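Local structure of LbaCas13a (C2c2) (Lachnospiraceae bacterium, 5W1H) at residues N171-D176 against F207-S212. The protein binds a mature CRISPR guide RNA and, as a Cas13a (C2c2) nuclease, probably cleaves RNA targets matched by that guide. Sequence-based numbering, arbitrary orientation.
Sequences NKVSED and FDLPYS
Water 1 bridges the backbones of Val173 and Phe207: Val173 N donates to it over 2.9 Å, and the water in turn gives a weak bond to Phe207 O at 3.3 Å. No direct hydrogen bond joins the two segments; Val173, Phe207 and Leu209 supply most of the 306 Å² buried between them. Val173 CG2 sits over one face of the Phe207 ring, 3.7 Å from its centroid and 24° off the ring normal, which meets the criteria for a CH-pi contact. With Phe207 CG anti to its own carbonyl carbon (chi1 -70°), the ring is swung under both valine methyls, CG1 lying 3.8 Å from Phe207 CE1, while Asn171 O approaches the ring edge. Without this ring, with an alanine here, both methyls of buried Val173 would probably lose the surface they rest on, opening a gap beneath them. Leu209 CD1 extends the apolar patch, 3.9 Å from Val173 CG2; the same methyl also lies against the Val173 carbonyl and Ser174 C. Farther along, Glu175 OE2 meets the edge of the Tyr211 ring at CE1 (3.8 Å), carboxylate and ring planes 86° apart; the salt bridge of Glu175 OE2 goes to Lys200 NZ of helix 193-206. The contact thus joins two helix termini: the start of helix 175-185, N-capped by Ser174 OG on Ile177 N, and the Schellman motif ending helix 193-206, with Leu209 N bonded back to Met204 O and Asp208 at C-prime in positive phi.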
loop_
_atom_site.group_PDB
_atom_site.type_symbol
_atom_site.label_atom_id
_atom_site.label_comp_id
_atom_site.label_asym_id
_atom_site.label_seq_id
_atom_site.Cartn_x
_atom_site.Cartn_y
_atom_site.Cartn_z
ATOM N N ASN A 171 -51.134 -8.935 -6.429
ATOM C CA ASN A 171 -50.794 -9.558 -5.160
ATOM C C ASN A 171 -51.061 -8.583 -4.023
ATOM O O ASN A 171 -51.086 -7.364 -4.212
ATOM C CB ASN A 171 -49.326 -10.005 -5.135
ATOM C CG ASN A 171 -48.969 -10.900 -6.305
ATOM O OD1 ASN A 171 -49.662 -11.878 -6.588
ATOM N ND2 ASN A 171 -47.887 -10.564 -7.001
ATOM N N LYS A 172 -51.262 -9.139 -2.833
ATOM C CA LYS A 172 -51.434 -8.345 -1.628
ATOM C C LYS A 172 -50.086 -8.122 -0.958
ATOM O O LYS A 172 -49.283 -9.050 -0.825
ATOM C CB LYS A 172 -52.388 -9.032 -0.650
ATOM C CG LYS A 172 -53.830 -9.090 -1.113
ATOM C CD LYS A 172 -54.757 -8.562 -0.032
ATOM C CE LYS A 172 -54.540 -7.072 0.182
ATOM N NZ LYS A 172 -55.036 -6.612 1.509
ATOM N N VAL A 173 -49.839 -6.881 -0.542
ATOM C CA VAL A 173 -48.619 -6.536 0.178
ATOM C C VAL A 173 -48.997 -5.907 1.512
ATOM O O VAL A 173 -50.182 -5.784 1.841
ATOM C CB VAL A 173 -47.727 -5.591 -0.645
ATOM C CG1 VAL A 173 -47.472 -6.167 -2.032
ATOM C CG2 VAL A 173 -48.359 -4.214 -0.737
ATOM N N SER A 174 -47.994 -5.506 2.288
ATOM C CA SER A 174 -48.199 -4.857 3.574
ATOM C C SER A 174 -47.288 -3.640 3.658
ATOM O O SER A 174 -46.518 -3.351 2.736
ATOM C CB SER A 174 -47.932 -5.823 4.733
ATOM O OG SER A 174 -46.575 -6.227 4.752
ATOM N N GLU A 175 -47.373 -2.919 4.776
ATOM C CA GLU A 175 -46.465 -1.797 4.979
ATOM C C GLU A 175 -45.037 -2.282 5.200
ATOM O O GLU A 175 -44.082 -1.645 4.739
ATOM C CB GLU A 175 -46.932 -0.935 6.154
ATOM C CG GLU A 175 -46.101 0.326 6.328
ATOM C CD GLU A 175 -46.582 1.221 7.454
ATOM O OE1 GLU A 175 -47.704 1.011 7.962
ATOM O OE2 GLU A 175 -45.828 2.142 7.832
ATOM N N ASP A 176 -44.870 -3.412 5.893
ATOM C CA ASP A 176 -43.529 -3.940 6.129
ATOM C C ASP A 176 -42.889 -4.430 4.835
ATOM O O ASP A 176 -41.682 -4.257 4.630
ATOM C CB ASP A 176 -43.576 -5.064 7.164
ATOM C CG ASP A 176 -42.209 -5.675 7.425
ATOM O OD1 ASP A 176 -41.306 -4.945 7.883
ATOM O OD2 ASP A 176 -42.036 -6.885 7.171
ATOM N N PHE A 207 -51.414 0.159 -3.439
ATOM C CA PHE A 207 -51.917 -1.125 -2.973
ATOM C C PHE A 207 -53.112 -0.981 -2.035
ATOM O O PHE A 207 -53.450 -1.933 -1.323
ATOM C CB PHE A 207 -50.796 -1.917 -2.302
ATOM C CG PHE A 207 -49.754 -2.413 -3.266
ATOM C CD1 PHE A 207 -49.928 -3.616 -3.930
ATOM C CD2 PHE A 207 -48.606 -1.676 -3.513
ATOM C CE1 PHE A 207 -48.976 -4.076 -4.817
ATOM C CE2 PHE A 207 -47.650 -2.131 -4.402
ATOM C CZ PHE A 207 -47.836 -3.332 -5.055
ATOM N N ASP A 208 -53.755 0.189 -2.029
ATOM C CA ASP A 208 -54.995 0.415 -1.283
ATOM C C ASP A 208 -54.835 0.066 0.196
ATOM O O ASP A 208 -55.712 -0.547 0.808
ATOM C CB ASP A 208 -56.157 -0.362 -1.903
ATOM C CG ASP A 208 -56.397 0.013 -3.355
ATOM O OD1 ASP A 208 -56.209 1.198 -3.703
ATOM O OD2 ASP A 208 -56.770 -0.877 -4.147
ATOM N N LEU A 209 -53.698 0.451 0.772
ATOM C CA LEU A 209 -53.432 0.234 2.183
ATOM C C LEU A 209 -53.526 1.558 2.923
ATOM O O LEU A 209 -52.891 2.533 2.503
ATOM C CB LEU A 209 -52.043 -0.381 2.387
ATOM C CG LEU A 209 -51.761 -1.712 1.682
ATOM C CD1 LEU A 209 -50.301 -2.106 1.849
ATOM C CD2 LEU A 209 -52.677 -2.809 2.210
ATOM N N PRO A 210 -54.310 1.641 3.998
ATOM C CA PRO A 210 -54.409 2.904 4.742
ATOM C C PRO A 210 -53.038 3.392 5.188
ATOM O O PRO A 210 -52.224 2.624 5.707
ATOM C CB PRO A 210 -55.301 2.540 5.935
ATOM C CG PRO A 210 -56.135 1.404 5.436
ATOM C CD PRO A 210 -55.224 0.615 4.527
ATOM N N TYR A 211 -52.784 4.680 4.970
ATOM C CA TYR A 211 -51.477 5.252 5.254
ATOM C C TYR A 211 -51.603 6.764 5.329
ATOM O O TYR A 211 -52.375 7.371 4.584
ATOM C CB TYR A 211 -50.455 4.859 4.180
ATOM C CG TYR A 211 -49.041 5.295 4.482
ATOM C CD1 TYR A 211 -48.289 4.644 5.452
ATOM C CD2 TYR A 211 -48.455 6.351 3.798
ATOM C CE1 TYR A 211 -46.996 5.032 5.734
ATOM C CE2 TYR A 211 -47.158 6.747 4.075
ATOM C CZ TYR A 211 -46.433 6.081 5.040
ATOM O OH TYR A 211 -45.147 6.470 5.323
ATOM N N SER A 212 -50.825 7.366 6.227
ATOM C CA SER A 212 -50.826 8.813 6.392
ATOM C C SER A 212 -49.402 9.319 6.557
ATOM O O SER A 212 -48.644 8.806 7.386
ATOM C CB SER A 212 -51.685 9.234 7.591
ATOM O OG SER A 212 -53.066 9.114 7.287
HETATM O O HOH W 1 -51.950 -4.895 -0.916
#